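PDB 3H3M: flagellar protein FliT from Bordetella bronchiseptica, which probably acts, as in other FliT proteins, as an export chaperone for flagellar components during assembly of the flagellum. Local coordinates for residues Met76-Asp79 and Leu80-Ile84; Ala28-Thr31 and Ser32-Leu35. One frame throughout, in Å; residues are numbered along the deposited sequence.

Contact 1: Met76-Asp79 and Leu80-Ile84; sequences MKFD and LLVRI
F78 and V82 meet one turn apart on helix 72-105 of an up-down-up three-helix bundle. V82 can be followed outward from its backbone. Its CB lies 3.5 Å from D79 O, over the carbonyls of the preceding turn. CG1 is anti to the backbone N (chi1 156°), and this turns CG2 back along the helix toward F78. CG2 passes F78 O at 3.6 Å and ends 3.8 Å from F78 CE2. The methyl approaches the ring obliquely, at the CD2-CE2 side. The pair is purely apolar. L60 of the second subunit packs on F78, and R61 of that subunit packs on V82, so this i/i+4 pair belongs to the dimer contact.

Beneath the side chains runs regular alpha-helical bonding. M76, which is selenomethionine here, gives its carbonyl O to L80 N. L81 N binds K77 O at 2.8 Å. V82 N and R83 N bind F78 O and D79 O in the same i to i+4 pattern. The four carbonyl oxygens of 76-79 are thereby all used within the helix.

L80 and L81 bend back over the carbonyls of the turn before. Both hold CG beside the backbone N, anti to the carbonyl carbon, and this brings CG near the oxygen four residues back. L80 and L81 both touch Y24 of helix 20-39, and L81 also packs on Y24 of the second subunit. This turn thus joins helix 72-105 to helix 20-39 and to the second subunit. L81 CG lies 3.5 Å from K77 O, while L80 CG sits 3.2 Å from M76 O.

Contact 2: Ala28-Thr31 and Ser32-Leu35; sequences ANLT and SRML
A chi1 of 57° puts T31 OG1 between the backbone N and the carbonyl carbon on helix 20-39, one member of the three-helix bundle. OG1 is hydrogen-bonded to I27 O and N87 ND2. The same torsion sets CG2 beside the backbone N, where M34 CE reaches it. The selenomethionine M34 bends at chi3 (-65°), which folds CE back over T31, 3.4 Å from T31 CA. The two side chains cross obliquely. Y53 of helix 43-63 touches T31, and D88 of helix 72-105 touches both.

A28 O takes both the N-H of S32, at 3.0 Å, and its OG, at 3.2 Å, from opposite faces of the carbonyl plane. S32 OG is also hydrogen-bonded to N87. The remaining i to i+4 backbone bonds run from R33, M34 and L35 back to N29, L30 and T31.

R33 swings back over L30, and the side chains cross at about a right angle. R33 NH1 makes a long, weak ion pair with E52 of helix 43-63. L30 CA sits over one guanidinium face, 3.5 Å above the plane and toward its rim. N29 CB meets the edge, 3.9 Å from R33 NH2. L30 CD1 approaches R33 NH1 at 3.8 Å.

Overall arrangement
Contact 2 comes first along the chain, on helix 20-39. Contact 1 follows on helix 72-105, after helix 43-63. Their centres are about 13 Å apart, and each lies within a single helix. The two helices pack side by side, and the contacts touch directly. I84 of contact 1 rests against A28 and T31 of contact 2, and L80 meets the A28 methyl. Contact 2 also faces helix 43-63 and so lies where all three helices meet. Both contacts share the seam between the parallel helices 20-39 and 72-105. Contact 1 lies at the subunit interface, where the second subunit reaches five of its residues. In contact 2, M34 meets R92 of the second subunit.

Contact 1: Met76-Asp79 and Leu80-Ile84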
HETATM    1  N   MSE A  76     -13.217   9.455   9.218  1.00 25.09           N
HETATM    2  CA  MSE A  76     -11.838   9.514   9.697  1.00 25.69           C
HETATM    3  C   MSE A  76     -11.007   8.324   9.178  1.00 24.00           C
HETATM    4  O   MSE A  76      -9.851   8.484   8.761  1.00 23.53           O
HETATM    5  CB  MSE A  76     -11.832   9.484  11.221  1.00 27.05           C
HETATM    6  CG  MSE A  76     -10.638  10.162  11.895  1.00 32.80           C
HETATM    7 SE   MSE A  76     -11.184  10.826  13.731  1.00 50.94          SE
HETATM    8  CE  MSE A  76     -13.038  11.480  13.465  1.00 43.11           C
ATOM      9  N   LYS A  77     -11.597   7.131   9.242  1.00 21.88           N
ATOM     10  CA  LYS A  77     -10.914   5.907   8.813  1.00 20.52           C
ATOM     11  C   LYS A  77     -10.746   6.005   7.314  1.00 18.73           C
ATOM     12  O   LYS A  77      -9.657   5.840   6.812  1.00 18.83           O
ATOM     13  CB  LYS A  77     -11.694   4.653   9.245  1.00 20.33           C
ATOM     14  CG  LYS A  77     -11.359   3.359   8.529  1.00 20.80           C
ATOM     15  CD  LYS A  77     -12.209   2.193   9.107  1.00 22.59           C
ATOM     16  CE  LYS A  77     -12.569   1.117   8.071  1.00 23.09           C
ATOM     17  NZ  LYS A  77     -14.005   1.215   7.650  1.00 23.87           N
ATOM     18  N   PHE A  78     -11.821   6.333   6.619  1.00 16.83           N
ATOM     19  CA  PHE A  78     -11.779   6.546   5.188  1.00 15.73           C
ATOM     20  C   PHE A  78     -10.621   7.449   4.784  1.00 13.45           C
ATOM     21  O   PHE A  78      -9.910   7.122   3.844  1.00 12.56           O
ATOM     22  CB  PHE A  78     -13.103   7.152   4.744  1.00 16.61           C
ATOM     23  CG  PHE A  78     -13.255   7.272   3.263  1.00 20.00           C
ATOM     24  CD1 PHE A  78     -14.143   6.444   2.585  1.00 24.10           C
ATOM     25  CD2 PHE A  78     -12.547   8.239   2.548  1.00 22.19           C
ATOM     26  CE1 PHE A  78     -14.312   6.571   1.216  1.00 25.52           C
ATOM     27  CE2 PHE A  78     -12.698   8.366   1.188  1.00 23.25           C
ATOM     28  CZ  PHE A  78     -13.579   7.535   0.517  1.00 25.39           C
ATOM     29  N   ASP A  79     -10.456   8.571   5.491  1.00 11.58           N
ATOM     30  CA  ASP A  79      -9.328   9.499   5.304  1.00 11.04           C
ATOM     31  C   ASP A  79      -7.980   8.831   5.520  1.00 10.04           C
ATOM     32  O   ASP A  79      -7.078   8.908   4.672  1.00  9.34           O
ATOM     33  CB  ASP A  79      -9.403  10.664   6.304  1.00 11.50           C
ATOM     34  CG  ASP A  79     -10.319  11.797   5.854  1.00 12.31           C
ATOM     35  OD1 ASP A  79     -11.218  11.620   5.000  1.00 10.56           O
ATOM     36  OD2 ASP A  79     -10.123  12.900   6.390  1.00 17.75           O
ATOM     37  N   LEU A  80      -7.845   8.191   6.677  1.00  8.97           N
ATOM     38  CA  LEU A  80      -6.639   7.415   6.991  1.00  8.41           C
ATOM     39  C   LEU A  80      -6.262   6.423   5.895  1.00  8.23           C
ATOM     40  O   LEU A  80      -5.104   6.379   5.466  1.00  9.11           O
ATOM     41  CB  LEU A  80      -6.801   6.716   8.332  1.00  8.02           C
ATOM     42  CG  LEU A  80      -6.774   7.725   9.481  1.00  6.22           C
ATOM     43  CD1 LEU A  80      -6.921   7.021  10.829  1.00  5.35           C
ATOM     44  CD2 LEU A  80      -5.493   8.571   9.416  1.00  3.38           C
ATOM     45  N   LEU A  81      -7.246   5.693   5.387  1.00  7.98           N
ATOM     46  CA  LEU A  81      -7.019   4.794   4.280  1.00  8.51           C
ATOM     47  C   LEU A  81      -6.553   5.521   3.021  1.00  8.14           C
ATOM     48  O   LEU A  81      -5.582   5.142   2.401  1.00  7.40           O
ATOM     49  CB  LEU A  81      -8.280   3.994   3.981  1.00  8.93           C
ATOM     50  CG  LEU A  81      -8.635   2.986   5.074  1.00 11.19           C
ATOM     51  CD1 LEU A  81      -9.778   2.027   4.610  1.00 14.50           C
ATOM     52  CD2 LEU A  81      -7.396   2.206   5.457  1.00 13.10           C
ATOM     53  N   VAL A  82      -7.253   6.572   2.635  1.00  8.32           N
ATOM     54  CA  VAL A  82      -6.830   7.316   1.448  1.00  7.89           C
ATOM     55  C   VAL A  82      -5.373   7.719   1.609  1.00  8.04           C
ATOM     56  O   VAL A  82      -4.590   7.609   0.676  1.00  7.57           O
ATOM     57  CB  VAL A  82      -7.664   8.553   1.234  1.00  7.42           C
ATOM     58  CG1 VAL A  82      -6.889   9.531   0.432  1.00  6.19           C
ATOM     59  CG2 VAL A  82      -8.973   8.180   0.550  1.00  5.45           C
ATOM     60  N   ARG A  83      -5.024   8.160   2.814  1.00  8.11           N
ATOM     61  CA  ARG A  83      -3.653   8.564   3.129  1.00  8.15           C
ATOM     62  C   ARG A  83      -2.643   7.398   3.062  1.00  7.71           C
ATOM     63  O   ARG A  83      -1.519   7.580   2.544  1.00  6.64           O
ATOM     64  CB  ARG A  83      -3.604   9.202   4.505  1.00  8.11           C
ATOM     65  CG  ARG A  83      -2.175   9.561   4.995  1.00 11.34           C
ATOM     66  CD  ARG A  83      -1.382  10.574   4.043  1.00 13.57           C
ATOM     67  NE  ARG A  83      -2.167  11.772   3.657  1.00 15.01           N
ATOM     68  CZ  ARG A  83      -2.158  12.964   4.285  1.00 15.29           C
ATOM     69  NH1 ARG A  83      -1.390  13.179   5.350  1.00 14.54           N
ATOM     70  NH2 ARG A  83      -2.919  13.963   3.837  1.00 13.08           N
ATOM     71  N   ILE A  84      -3.032   6.236   3.606  1.00  6.53           N
ATOM     72  CA  ILE A  84      -2.165   5.043   3.589  1.00  5.90           C
ATOM     73  C   ILE A  84      -1.956   4.594   2.150  1.00  6.02           C
ATOM     74  O   ILE A  84      -0.842   4.298   1.725  1.00  5.27           O
ATOM     75  CB  ILE A  84      -2.818   3.845   4.352  1.00  5.65           C
ATOM     76  CG1 ILE A  84      -2.950   4.101   5.861  1.00  5.32           C
ATOM     77  CG2 ILE A  84      -2.056   2.538   4.138  1.00  4.56           C
ATOM     78  CD1 ILE A  84      -3.979   3.185   6.527  1.00  2.00           C
TER

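Contact 2: Ala28-Thr31 and Ser32-Leu35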
ATOM      1  N   ALA A  28      -0.894   4.786   8.931  1.00  3.66           N
ATOM      2  CA  ALA A  28      -0.716   6.021   8.231  1.00  3.49           C
ATOM      3  C   ALA A  28       0.599   6.674   8.671  1.00  3.25           C
ATOM      4  O   ALA A  28       1.377   7.136   7.848  1.00  3.24           O
ATOM      5  CB  ALA A  28      -1.916   6.947   8.457  1.00  3.00           C
ATOM      6  N   ASN A  29       0.902   6.676   9.963  1.00  3.17           N
ATOM      7  CA  ASN A  29       2.129   7.374  10.389  1.00  3.00           C
ATOM      8  C   ASN A  29       3.343   6.643   9.851  1.00  2.00           C
ATOM      9  O   ASN A  29       4.278   7.263   9.310  1.00  2.00           O
ATOM     10  CB  ASN A  29       2.189   7.566  11.924  1.00  3.46           C
ATOM     11  CG  ASN A  29       1.083   8.514  12.440  1.00  5.63           C
ATOM     12  OD1 ASN A  29       0.577   9.370  11.684  1.00  2.29           O
ATOM     13  ND2 ASN A  29       0.698   8.352  13.725  1.00  6.21           N
ATOM     14  N   LEU A  30       3.289   5.321   9.954  1.00  2.00           N
ATOM     15  CA  LEU A  30       4.354   4.476   9.483  1.00  2.00           C
ATOM     16  C   LEU A  30       4.565   4.609   7.981  1.00  2.00           C
ATOM     17  O   LEU A  30       5.682   4.733   7.537  1.00  2.00           O
ATOM     18  CB  LEU A  30       4.063   3.032   9.837  1.00  2.00           C
ATOM     19  CG  LEU A  30       5.168   2.103   9.388  1.00  2.00           C
ATOM     20  CD1 LEU A  30       6.522   2.461   9.974  1.00  2.00           C
ATOM     21  CD2 LEU A  30       4.770   0.699   9.739  1.00  2.00           C
ATOM     22  N   THR A  31       3.477   4.620   7.213  1.00  2.00           N
ATOM     23  CA  THR A  31       3.565   4.754   5.750  1.00  2.00           C
ATOM     24  C   THR A  31       4.110   6.123   5.343  1.00  2.04           C
ATOM     25  O   THR A  31       4.760   6.237   4.305  1.00  2.00           O
ATOM     26  CB  THR A  31       2.215   4.428   5.050  1.00  2.00           C
ATOM     27  OG1 THR A  31       1.187   5.275   5.571  1.00  2.00           O
ATOM     28  CG2 THR A  31       1.844   2.986   5.272  1.00  2.00           C
ATOM     29  N   SER A  32       3.882   7.140   6.186  1.00  2.85           N
ATOM     30  CA  SER A  32       4.458   8.468   5.972  1.00  3.38           C
ATOM     31  C   SER A  32       5.985   8.454   6.234  1.00  3.62           C
ATOM     32  O   SER A  32       6.768   9.089   5.507  1.00  2.60           O
ATOM     33  CB  SER A  32       3.753   9.525   6.842  1.00  3.89           C
ATOM     34  OG  SER A  32       2.399   9.768   6.427  1.00  5.28           O
ATOM     35  N   ARG A  33       6.413   7.733   7.265  1.00  3.98           N
ATOM     36  CA  ARG A  33       7.847   7.490   7.466  1.00  3.98           C
ATOM     37  C   ARG A  33       8.419   6.731   6.274  1.00  3.34           C
ATOM     38  O   ARG A  33       9.516   7.053   5.792  1.00  3.02           O
ATOM     39  CB  ARG A  33       8.103   6.718   8.776  1.00  5.18           C
ATOM     40  CG  ARG A  33       8.266   7.634  10.002  1.00  7.70           C
ATOM     41  CD  ARG A  33       8.350   6.857  11.281  1.00 11.27           C
ATOM     42  NE  ARG A  33       6.999   6.600  11.771  1.00 15.94           N
ATOM     43  CZ  ARG A  33       6.605   5.558  12.520  1.00 18.25           C
ATOM     44  NH1 ARG A  33       7.475   4.609  12.919  1.00 17.43           N
ATOM     45  NH2 ARG A  33       5.301   5.471  12.871  1.00 17.60           N
HETATM   46  N   MSE A  34       7.688   5.755   5.738  1.00  2.55           N
HETATM   47  CA  MSE A  34       8.250   5.017   4.597  1.00  2.80           C
HETATM   48  C   MSE A  34       8.456   5.959   3.442  1.00  2.00           C
HETATM   49  O   MSE A  34       9.481   5.900   2.763  1.00  2.00           O
HETATM   50  CB  MSE A  34       7.376   3.890   4.116  1.00  2.77           C
HETATM   51  CG  MSE A  34       7.115   2.891   5.124  1.00  7.96           C
HETATM   52 SE   MSE A  34       6.239   1.384   4.242  1.00 19.50          SE
HETATM   53  CE  MSE A  34       4.545   2.267   3.680  1.00 14.22           C
ATOM     54  N   LEU A  35       7.460   6.803   3.221  1.00  2.00           N
ATOM     55  CA  LEU A  35       7.543   7.852   2.170  1.00  2.00           C
ATOM     56  C   LEU A  35       8.759   8.773   2.330  1.00  2.00           C
ATOM     57  O   LEU A  35       9.420   9.034   1.351  1.00  2.46           O
ATOM     58  CB  LEU A  35       6.280   8.693   2.106  1.00  2.00           C
ATOM     59  CG  LEU A  35       6.133   9.649   0.915  1.00  2.51           C
ATOM     60  CD1 LEU A  35       6.571   9.001  -0.408  1.00  4.08           C
ATOM     61  CD2 LEU A  35       4.686  10.196   0.821  1.00  2.00           C
TER